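Local coordinates for protein Emp47p (form2) (Saccharomyces cerevisiae, PDB 2A6Z) that acts as a calcium-independent cargo receptor with a carbohydrate recognition domain, and is probably involved in glycoprotein secretion and required for exit of Emp46p from the endoplasmic reticulum, at residues S9-L13 with N24-T28; L53-L59 with P189-I195; Y74-D79 with A203-E209. All blocks are in the same frame, centred on the assembly; numbering follows the deposited sequence.

The three contacts belong to one legume-lectin-like beta sandwich. Contacts 1 and 2 are neighbours, with centres about 13 Å apart. They meet where strand 26-30 pairs with strand 48-58. Contact 3 lies on the other side of the chain's centre from contact 2, with centres about 33 Å apart. Each contact is partly buried. Contact 1 sets an N-terminal loop against an edge strand, through side-chain donors and a covered indole. Contact 2 is mainly strand pairing, with apolar side chains inside and a buried arginine with waters where the pairing breaks. Contact 3 joins two loops and relies on a tyrosine face, amides and water bridges.

Contact 1 (S9-L13 with N24-T28); sequences SDYSL and NNWQT
Ser12 O is gripped by two side chains from 24-28. Trp26 NE1 donates to Ser12 O at 2.9 Å in an almost straight bond, 178° at the hydrogen. The oxygen lies in the plane of the indole, at its edge. Seen from the Ser12 carbonyl, however, the donor stands above the carbonyl plane. The second donor is Asn25 ND2, at 3.1 Å from Ser12 O. It comes in only slightly tilted from that plane. The two donors therefore use different parts of the same oxygen.

The Asn25 amide does double work. Its other N-H reaches Asp10 O, with Asn25 ND2 at 2.9 Å and above the carbonyl plane of Asp10. Both acceptors lie close to the plane of the amide, so the two bonds fix its rotation. Asn25 CG sits between its own backbone N and carbonyl carbon (chi1 56°). This turn sends the amide across to the 9-13 loop. The loop is itself closed by a backbone bond from Ser12 N to Ser9 O.

Leu13 covers one face of the indole. Leu13 CD1 stands 3.7 Å from the centroid of the five-membered ring of Trp26, almost on the ring normal, in a CH-pi contact. Leu13 CB lies over the same ring system nearer its rim, 3.6 Å from Trp26 NE1. Edge and face of one tryptophan are thus held by two consecutive residues.

The contact fastens the N-terminal loop to 26-30, an outermost strand of one sheet of the lectin sandwich. Trp26 packs on Leu51 and Leu53 of the adjoining strand 48-58. It also touches Met216 of strand 210-220, in the other sheet. Leu13 shares a backbone hydrogen bond with Met216, and Ser12 OG bonds to Ser8 O and Phe218 N.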
loop_
_atom_site.group_PDB
_atom_site.type_symbol
_atom_site.label_atom_id
_atom_site.label_comp_id
_atom_site.label_asym_id
_atom_site.label_seq_id
_atom_site.Cartn_x
_atom_site.Cartn_y
_atom_site.Cartn_z
ATOM N N SER A 9 6.738 5.651 16.074
ATOM C CA SER A 9 6.466 4.259 16.430
ATOM C C SER A 9 4.998 3.965 16.354
ATOM O O SER A 9 4.645 2.827 16.001
ATOM C CB SER A 9 7.020 4.135 17.857
ATOM O OG SER A 9 6.594 2.907 18.347
ATOM N N ASP A 10 4.154 4.915 16.713
ATOM C CA ASP A 10 2.734 4.660 16.768
ATOM C C ASP A 10 2.152 4.248 15.440
ATOM O O ASP A 10 1.122 3.519 15.388
ATOM C CB ASP A 10 1.970 5.929 17.234
ATOM C CG ASP A 10 2.289 6.230 18.701
ATOM O OD1 ASP A 10 2.798 5.376 19.448
ATOM O OD2 ASP A 10 2.002 7.368 19.044
ATOM N N TYR A 11 2.773 4.688 14.325
ATOM C CA TYR A 11 2.244 4.409 12.977
ATOM C C TYR A 11 3.146 3.497 12.190
ATOM O O TYR A 11 3.026 3.415 10.968
ATOM C CB TYR A 11 1.955 5.742 12.261
ATOM C CG TYR A 11 0.867 6.510 12.958
ATOM C CD1 TYR A 11 -0.448 6.143 12.915
ATOM C CD2 TYR A 11 1.170 7.586 13.781
ATOM C CE1 TYR A 11 -1.443 6.802 13.554
ATOM C CE2 TYR A 11 0.162 8.289 14.450
ATOM C CZ TYR A 11 -1.141 7.907 14.330
ATOM O OH TYR A 11 -2.151 8.567 15.011
ATOM N N SER A 12 4.076 2.805 12.845
ATOM C CA SER A 12 5.024 1.922 12.230
ATOM C C SER A 12 4.743 0.461 12.564
ATOM O O SER A 12 4.081 0.134 13.537
ATOM C CB SER A 12 6.484 2.271 12.573
ATOM O OG SER A 12 6.796 3.578 12.134
ATOM N N LEU A 13 5.282 -0.399 11.713
ATOM C CA LEU A 13 5.252 -1.854 11.817
ATOM C C LEU A 13 6.709 -2.296 11.853
ATOM O O LEU A 13 7.359 -2.482 10.780
ATOM C CB LEU A 13 4.539 -2.467 10.611
ATOM C CG LEU A 13 4.416 -3.973 10.630
ATOM C CD1 LEU A 13 3.409 -4.441 11.642
ATOM C CD2 LEU A 13 4.057 -4.419 9.192
ATOM N N ASN A 24 0.407 -4.698 18.371
ATOM C CA ASN A 24 -0.901 -4.328 18.877
ATOM C C ASN A 24 -1.490 -3.093 18.232
ATOM O O ASN A 24 -2.677 -2.883 18.342
ATOM C CB ASN A 24 -0.801 -4.139 20.410
ATOM C CG ASN A 24 -1.650 -2.998 20.931
ATOM O OD1 ASN A 24 -2.779 -3.222 21.416
ATOM N ND2 ASN A 24 -1.160 -1.751 20.882
ATOM N N ASN A 25 -0.669 -2.282 17.530
ATOM C CA ASN A 25 -1.201 -1.112 16.852
ATOM C C ASN A 25 -1.735 -1.433 15.436
ATOM O O ASN A 25 -2.246 -0.505 14.801
ATOM C CB ASN A 25 -0.143 -0.004 16.799
ATOM C CG ASN A 25 1.191 -0.317 16.166
ATOM O OD1 ASN A 25 1.702 -1.466 16.273
ATOM N ND2 ASN A 25 1.780 0.682 15.504
ATOM N N TRP A 26 -1.671 -2.678 15.026
ATOM C CA TRP A 26 -2.149 -3.108 13.699
ATOM C C TRP A 26 -3.205 -4.171 13.830
ATOM O O TRP A 26 -3.260 -4.954 14.813
ATOM C CB TRP A 26 -0.996 -3.725 12.876
ATOM C CG TRP A 26 0.009 -2.686 12.458
ATOM C CD1 TRP A 26 1.045 -2.201 13.219
ATOM C CD2 TRP A 26 0.087 -1.984 11.205
ATOM N NE1 TRP A 26 1.762 -1.243 12.520
ATOM C CE2 TRP A 26 1.193 -1.093 11.268
ATOM C CE3 TRP A 26 -0.666 -2.027 10.044
ATOM C CZ2 TRP A 26 1.539 -0.273 10.205
ATOM C CZ3 TRP A 26 -0.327 -1.213 8.970
ATOM C CH2 TRP A 26 0.766 -0.332 9.054
ATOM N N GLN A 27 -4.062 -4.266 12.782
ATOM C CA GLN A 27 -5.113 -5.273 12.737
ATOM C C GLN A 27 -5.062 -5.980 11.384
ATOM O O GLN A 27 -5.161 -5.350 10.329
ATOM C CB GLN A 27 -6.477 -4.579 12.949
ATOM C CG GLN A 27 -7.664 -5.600 12.905
ATOM C CD GLN A 27 -7.549 -6.552 14.051
ATOM O OE1 GLN A 27 -7.547 -6.099 15.189
ATOM N NE2 GLN A 27 -7.446 -7.837 13.722
ATOM N N THR A 28 -4.933 -7.297 11.385
ATOM C CA THR A 28 -5.097 -8.106 10.191
ATOM C C THR A 28 -6.564 -8.333 9.909
ATOM O O THR A 28 -7.413 -8.333 10.822
ATOM C CB THR A 28 -4.385 -9.457 10.303
ATOM O OG1 THR A 28 -4.805 -10.108 11.541
ATOM C CG2 THR A 28 -2.876 -9.363 10.348
#

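Contact 2 (L53-L59 with P189-I195); sequences LKQGFDL and PSGSYRI
The backbones of 53-59 and 189-195 run antiparallel, with Phe57 and Tyr193 as a hydrogen-bonded pair and Asp58 and Ser192 as a non-hydrogen-bonded pair. Tyr193 N reaches Phe57 O at 2.7 Å, and Phe57 N returns a bond to Tyr193 O. Leu59 N to Gly191 O continues the pairing at one end. At the other end Leu53 N donates to Ile195 O at 3.0 Å. Between Leu53 and Phe57 the pairing is interrupted.

Arg194 fills the interruption. Two successive kinks (chi2 -49°, chi3 -56°) fold the side chain and bring the guanidinium back over the partner segment. Arg194 NH2 donates to Leu53 O at 3.1 Å and, weakly, to Lys54 O. Both oxygens lie at the edge of the guanidinium. One face of the group rests on Gly56 N and Gln55 C. Water 1 takes a bond from Arg194 NE, accepts another from Ile195 N and gives one to Leu53 O. Water 2 accepts from Arg194 NH1 and donates to Lys54 O. Water 3 donates to Gln55 O and to Tyr193 O.

The two segments lie on neighbouring strands, 48-58 and 192-200, of one antiparallel sheet of the legume-lectin sandwich. Phe57 and Tyr193 point to one face of it. Phe57 meets Phe218 and Phe63 edge to face, and Tyr193 stacks on Phe86.

Leu53 and Ile195 run alongside each other, Leu53 CD1 3.8 Å from Ile195 CB. Ile195 CD1 reaches Phe57 CB at 3.9 Å. Leu59 CB and CD2 lean on the CD1-CE1 side of Tyr193, Leu59 CB 3.7 Å from Tyr193 CD1. The phenol is anchored within its own segment: Tyr193 OH donates to a lone pair of Pro189 O, in the carbonyl plane. Ser190 OG donates to Leu59 O at 2.8 Å.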
loop_
_atom_site.group_PDB
_atom_site.type_symbol
_atom_site.label_atom_id
_atom_site.label_comp_id
_atom_site.label_asym_id
_atom_site.label_seq_id
_atom_site.Cartn_x
_atom_site.Cartn_y
_atom_site.Cartn_z
ATOM N N LEU A 53 -3.547 0.023 10.296
ATOM C CA LEU A 53 -3.351 0.609 11.623
ATOM C C LEU A 53 -4.710 0.740 12.316
ATOM O O LEU A 53 -5.705 1.143 11.717
ATOM C CB LEU A 53 -2.638 1.966 11.511
ATOM C CG LEU A 53 -1.113 1.752 11.338
ATOM C CD1 LEU A 53 -0.470 2.873 10.540
ATOM C CD2 LEU A 53 -0.434 1.604 12.694
ATOM N N LYS A 54 -4.703 0.410 13.641
ATOM C CA LYS A 54 -5.938 0.567 14.406
ATOM C C LYS A 54 -6.373 1.997 14.666
ATOM O O LYS A 54 -7.582 2.245 14.843
ATOM C CB LYS A 54 -5.752 -0.142 15.761
ATOM C CG LYS A 54 -5.748 -1.640 15.640
ATOM C CD LYS A 54 -5.614 -2.237 17.035
ATOM C CE LYS A 54 -5.421 -3.736 17.066
ATOM N NZ LYS A 54 -5.213 -4.141 18.522
ATOM N N GLN A 55 -5.440 2.939 14.717
ATOM C CA GLN A 55 -5.745 4.348 14.997
ATOM C C GLN A 55 -5.521 5.167 13.750
ATOM O O GLN A 55 -4.559 4.938 12.966
ATOM C CB GLN A 55 -4.893 4.819 16.153
ATOM C CG GLN A 55 -5.012 4.045 17.457
ATOM C CD GLN A 55 -6.326 3.563 17.993
ATOM O OE1 GLN A 55 -6.580 2.412 18.447
ATOM N NE2 GLN A 55 -7.322 4.441 17.990
ATOM N N GLY A 56 -6.370 6.193 13.606
ATOM C CA GLY A 56 -6.145 7.114 12.516
ATOM C C GLY A 56 -4.934 8.007 12.765
ATOM O O GLY A 56 -4.545 8.190 13.886
ATOM N N PHE A 57 -4.425 8.562 11.659
ATOM C CA PHE A 57 -3.334 9.514 11.628
ATOM C C PHE A 57 -3.922 10.873 11.292
ATOM O O PHE A 57 -4.566 11.040 10.251
ATOM C CB PHE A 57 -2.294 9.059 10.592
ATOM C CG PHE A 57 -1.306 10.155 10.213
ATOM C CD1 PHE A 57 -0.362 10.655 11.075
ATOM C CD2 PHE A 57 -1.382 10.746 8.939
ATOM C CE1 PHE A 57 0.507 11.683 10.672
ATOM C CE2 PHE A 57 -0.507 11.720 8.505
ATOM C CZ PHE A 57 0.415 12.209 9.384
ATOM N N ASP A 58 -3.691 11.851 12.180
ATOM C CA ASP A 58 -4.191 13.184 11.965
ATOM C C ASP A 58 -3.200 13.958 11.112
ATOM O O ASP A 58 -2.103 14.348 11.539
ATOM C CB ASP A 58 -4.316 13.863 13.334
ATOM C CG ASP A 58 -4.964 15.215 13.287
ATOM O OD1 ASP A 58 -4.753 15.910 14.280
ATOM O OD2 ASP A 58 -5.646 15.542 12.288
ATOM N N LEU A 59 -3.569 14.237 9.835
ATOM C CA LEU A 59 -2.649 14.864 8.891
ATOM C C LEU A 59 -2.574 16.369 9.163
ATOM O O LEU A 59 -3.514 17.124 8.865
ATOM C CB LEU A 59 -3.077 14.565 7.470
ATOM C CG LEU A 59 -2.225 15.308 6.411
ATOM C CD1 LEU A 59 -0.773 14.835 6.418
ATOM C CD2 LEU A 59 -2.841 15.139 5.025
ATOM N N PRO A 189 -6.489 17.300 2.148
ATOM C CA PRO A 189 -7.073 18.086 3.249
ATOM C C PRO A 189 -6.827 17.387 4.576
ATOM O O PRO A 189 -6.525 16.199 4.700
ATOM C CB PRO A 189 -8.572 18.087 2.920
ATOM C CG PRO A 189 -8.745 16.724 2.255
ATOM C CD PRO A 189 -7.506 16.498 1.437
ATOM N N SER A 190 -6.974 18.167 5.651
ATOM C CA SER A 190 -6.729 17.669 6.981
ATOM C C SER A 190 -7.833 16.709 7.420
ATOM O O SER A 190 -8.949 16.736 6.920
ATOM C CB SER A 190 -6.599 18.858 7.963
ATOM O OG SER A 190 -6.005 18.390 9.150
ATOM N N GLY A 191 -7.509 15.885 8.350
ATOM C CA GLY A 191 -8.459 14.937 8.919
ATOM C C GLY A 191 -7.728 13.677 9.309
ATOM O O GLY A 191 -6.504 13.581 9.317
ATOM N N SER A 192 -8.526 12.674 9.684
ATOM C CA SER A 192 -7.989 11.444 10.141
ATOM C C SER A 192 -7.862 10.428 9.009
ATOM O O SER A 192 -8.889 10.067 8.399
ATOM C CB SER A 192 -8.940 10.846 11.235
ATOM O OG SER A 192 -8.294 9.749 11.845
ATOM N N TYR A 193 -6.620 10.014 8.748
ATOM C CA TYR A 193 -6.349 9.096 7.667
ATOM C C TYR A 193 -6.016 7.707 8.136
ATOM O O TYR A 193 -5.340 7.496 9.161
ATOM C CB TYR A 193 -5.164 9.607 6.793
ATOM C CG TYR A 193 -5.542 10.777 5.947
ATOM C CD1 TYR A 193 -5.676 12.085 6.418
ATOM C CD2 TYR A 193 -5.759 10.562 4.566
ATOM C CE1 TYR A 193 -6.038 13.101 5.568
ATOM C CE2 TYR A 193 -6.100 11.580 3.732
ATOM C CZ TYR A 193 -6.229 12.877 4.187
ATOM O OH TYR A 193 -6.586 13.891 3.362
ATOM N N ARG A 194 -6.510 6.763 7.358
ATOM C CA ARG A 194 -6.281 5.351 7.570
ATOM C C ARG A 194 -5.164 4.885 6.634
ATOM O O ARG A 194 -5.137 5.251 5.473
ATOM C CB ARG A 194 -7.564 4.539 7.326
ATOM C CG ARG A 194 -8.794 5.092 7.998
ATOM C CD ARG A 194 -8.636 5.429 9.473
ATOM N NE ARG A 194 -8.186 4.290 10.267
ATOM C CZ ARG A 194 -8.573 4.089 11.520
ATOM N NH1 ARG A 194 -9.396 4.882 12.171
ATOM N NH2 ARG A 194 -8.089 3.016 12.143
ATOM N N ILE A 195 -4.245 4.079 7.187
ATOM C CA ILE A 195 -3.023 3.632 6.531
ATOM C C ILE A 195 -3.009 2.132 6.615
ATOM O O ILE A 195 -3.179 1.550 7.711
ATOM C CB ILE A 195 -1.792 4.246 7.257
ATOM C CG1 ILE A 195 -1.770 5.762 7.068
ATOM C CG2 ILE A 195 -0.510 3.568 6.804
ATOM C CD1 ILE A 195 -0.881 6.461 8.082
HETATM O O HOH W 1 -5.690 2.999 9.741
HETATM O O HOH W 2 -10.171 4.046 14.802
HETATM O O HOH W 3 -3.972 5.149 10.294
#

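Contact 3 (Y74-D79 with A203-E209); sequences YSGQTD and AVNNNAE
Tyr74 lies across an Asx turn at Asn207, where two loops of the lectin sandwich meet. By analogy with legume lectins, these loops are probably at the sugar-binding end. Asn207 CB sits 3.4 Å from the Tyr74 ring centroid, nearly on the ring normal, in a CH-pi contact. Tyr74 CG is anti to the backbone N (chi1 -175°), which lays the ring over the second loop. At the ring's edge Asn205 ND2 donates to Tyr74 OH at 2.9 Å. The hydroxyl lies near that amide's plane.

With chi1 at 79° the Asn207 amide folds back over its own backbone. OD1 can then accept from Glu209 N, and Asn207 ND2 turns to Val204 O, at 2.9 Å on a lone pair. ND2 also bonds to Asn201 O, so both ends are held. Thr78 CG2 lies over one face of this amide, 3.9 Å from Asn207 ND2.

Water 4 joins Thr78 OG1 to Glu209 OE1. Thr78 OG1 also hydrogen-bonds to Gly80 N, and Glu209 OE2 to Ser71 OG. Val204 CG2 packs beside the Asp79 carboxylate. Asp79 OD1 takes water 5 at 2.6 Å, shared with Val204 N. Asp79 OD2 takes water 6 at 2.7 Å, shared with Ala203 N.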
loop_
_atom_site.group_PDB
_atom_site.type_symbol
_atom_site.label_atom_id
_atom_site.label_comp_id
_atom_site.label_asym_id
_atom_site.label_seq_id
_atom_site.Cartn_x
_atom_site.Cartn_y
_atom_site.Cartn_z
ATOM N N TYR A 74 4.771 -16.977 -7.829
ATOM C CA TYR A 74 4.076 -17.022 -9.099
ATOM C C TYR A 74 4.644 -15.941 -10.053
ATOM O O TYR A 74 4.879 -14.814 -9.676
ATOM C CB TYR A 74 2.577 -16.725 -8.939
ATOM C CG TYR A 74 1.826 -16.889 -10.228
ATOM C CD1 TYR A 74 1.600 -18.164 -10.742
ATOM C CD2 TYR A 74 1.367 -15.799 -10.958
ATOM C CE1 TYR A 74 0.930 -18.356 -11.914
ATOM C CE2 TYR A 74 0.689 -16.019 -12.159
ATOM C CZ TYR A 74 0.474 -17.283 -12.634
ATOM O OH TYR A 74 -0.202 -17.450 -13.812
ATOM N N SER A 75 4.823 -16.351 -11.299
ATOM C CA SER A 75 5.175 -15.390 -12.363
ATOM C C SER A 75 4.156 -15.566 -13.485
ATOM O O SER A 75 3.954 -16.662 -13.972
ATOM C CB SER A 75 6.530 -15.780 -12.961
ATOM O OG SER A 75 6.864 -14.954 -14.049
ATOM N N GLY A 76 3.539 -14.462 -13.861
ATOM C CA GLY A 76 2.558 -14.450 -14.951
ATOM C C GLY A 76 1.514 -13.354 -14.667
ATOM O O GLY A 76 1.281 -12.870 -13.600
ATOM N N GLN A 77 0.921 -12.849 -15.714
ATOM C CA GLN A 77 -0.141 -11.853 -15.549
ATOM C C GLN A 77 -1.322 -12.399 -14.819
ATOM O O GLN A 77 -1.804 -13.500 -15.071
ATOM C CB GLN A 77 -0.533 -11.342 -16.944
ATOM C CG GLN A 77 -1.523 -10.144 -16.710
ATOM C CD GLN A 77 -1.695 -9.618 -18.179
ATOM O OE1 GLN A 77 -2.429 -8.736 -18.484
ATOM N NE2 GLN A 77 -0.846 -10.240 -19.030
ATOM N N THR A 78 -1.869 -11.689 -13.867
ATOM C CA THR A 78 -3.060 -12.141 -13.123
ATOM C C THR A 78 -3.871 -10.906 -12.913
ATOM O O THR A 78 -3.397 -9.780 -13.159
ATOM C CB THR A 78 -2.708 -12.712 -11.733
ATOM O OG1 THR A 78 -2.489 -11.676 -10.842
ATOM C CG2 THR A 78 -1.661 -13.776 -11.855
ATOM N N ASP A 79 -5.108 -11.050 -12.412
ATOM C CA ASP A 79 -5.926 -9.940 -12.007
ATOM C C ASP A 79 -5.806 -9.630 -10.503
ATOM O O ASP A 79 -6.578 -8.854 -9.966
ATOM C CB ASP A 79 -7.377 -10.121 -12.479
ATOM C CG ASP A 79 -8.060 -11.320 -11.828
ATOM O OD1 ASP A 79 -7.657 -11.814 -10.809
ATOM O OD2 ASP A 79 -9.069 -11.809 -12.431
ATOM N N ALA A 203 -8.056 -15.698 -9.281
ATOM C CA ALA A 203 -8.212 -17.086 -9.710
ATOM C C ALA A 203 -7.502 -17.378 -11.042
ATOM O O ALA A 203 -7.594 -18.509 -11.510
ATOM C CB ALA A 203 -9.679 -17.437 -9.864
ATOM N N VAL A 204 -6.790 -16.415 -11.634
ATOM C CA VAL A 204 -6.140 -16.703 -12.911
ATOM C C VAL A 204 -5.108 -17.830 -12.741
ATOM O O VAL A 204 -4.241 -17.747 -11.871
ATOM C CB VAL A 204 -5.503 -15.446 -13.480
ATOM C CG1 VAL A 204 -4.717 -15.786 -14.735
ATOM C CG2 VAL A 204 -6.609 -14.450 -13.869
ATOM N N ASN A 205 -5.218 -18.830 -13.619
ATOM C CA ASN A 205 -4.346 -19.978 -13.621
ATOM C C ASN A 205 -4.264 -20.660 -12.269
ATOM O O ASN A 205 -3.256 -21.315 -12.037
ATOM C CB ASN A 205 -2.974 -19.542 -14.118
ATOM C CG ASN A 205 -2.876 -19.236 -15.579
ATOM O OD1 ASN A 205 -3.628 -19.880 -16.347
ATOM N ND2 ASN A 205 -1.997 -18.311 -15.969
ATOM N N ASN A 206 -5.242 -20.568 -11.401
ATOM C CA ASN A 206 -5.148 -21.131 -10.041
ATOM C C ASN A 206 -3.841 -20.734 -9.385
ATOM O O ASN A 206 -3.185 -21.463 -8.639
ATOM C CB ASN A 206 -5.310 -22.666 -10.092
ATOM C CG ASN A 206 -6.769 -23.105 -10.145
ATOM O OD1 ASN A 206 -7.752 -22.390 -9.891
ATOM N ND2 ASN A 206 -6.826 -24.351 -10.544
ATOM N N ASN A 207 -3.392 -19.478 -9.672
ATOM C CA ASN A 207 -2.132 -19.020 -9.097
ATOM C C ASN A 207 -2.243 -18.927 -7.575
ATOM O O ASN A 207 -3.295 -18.729 -6.988
ATOM C CB ASN A 207 -1.712 -17.612 -9.664
ATOM C CG ASN A 207 -2.481 -16.482 -9.000
ATOM O OD1 ASN A 207 -1.968 -15.926 -8.015
ATOM N ND2 ASN A 207 -3.646 -16.105 -9.496
ATOM N N ALA A 208 -1.063 -19.014 -6.948
ATOM C CA ALA A 208 -0.914 -18.829 -5.518
ATOM C C ALA A 208 0.070 -17.707 -5.208
ATOM O O ALA A 208 0.930 -17.831 -4.324
ATOM C CB ALA A 208 -0.459 -20.133 -4.813
ATOM N N GLU A 209 0.016 -16.620 -5.989
ATOM C CA GLU A 209 0.926 -15.514 -5.695
ATOM C C GLU A 209 0.745 -15.076 -4.256
ATOM O O GLU A 209 -0.375 -14.868 -3.776
ATOM C CB GLU A 209 0.569 -14.340 -6.658
ATOM C CG GLU A 209 1.620 -13.208 -6.558
ATOM C CD GLU A 209 1.582 -12.203 -7.715
ATOM O OE1 GLU A 209 0.614 -12.245 -8.538
ATOM O OE2 GLU A 209 2.488 -11.347 -7.769
HETATM O O HOH W 4 -2.010 -12.769 -8.395
HETATM O O HOH W 5 -5.895 -13.733 -10.727
HETATM O O HOH W 6 -9.642 -13.998 -11.004
#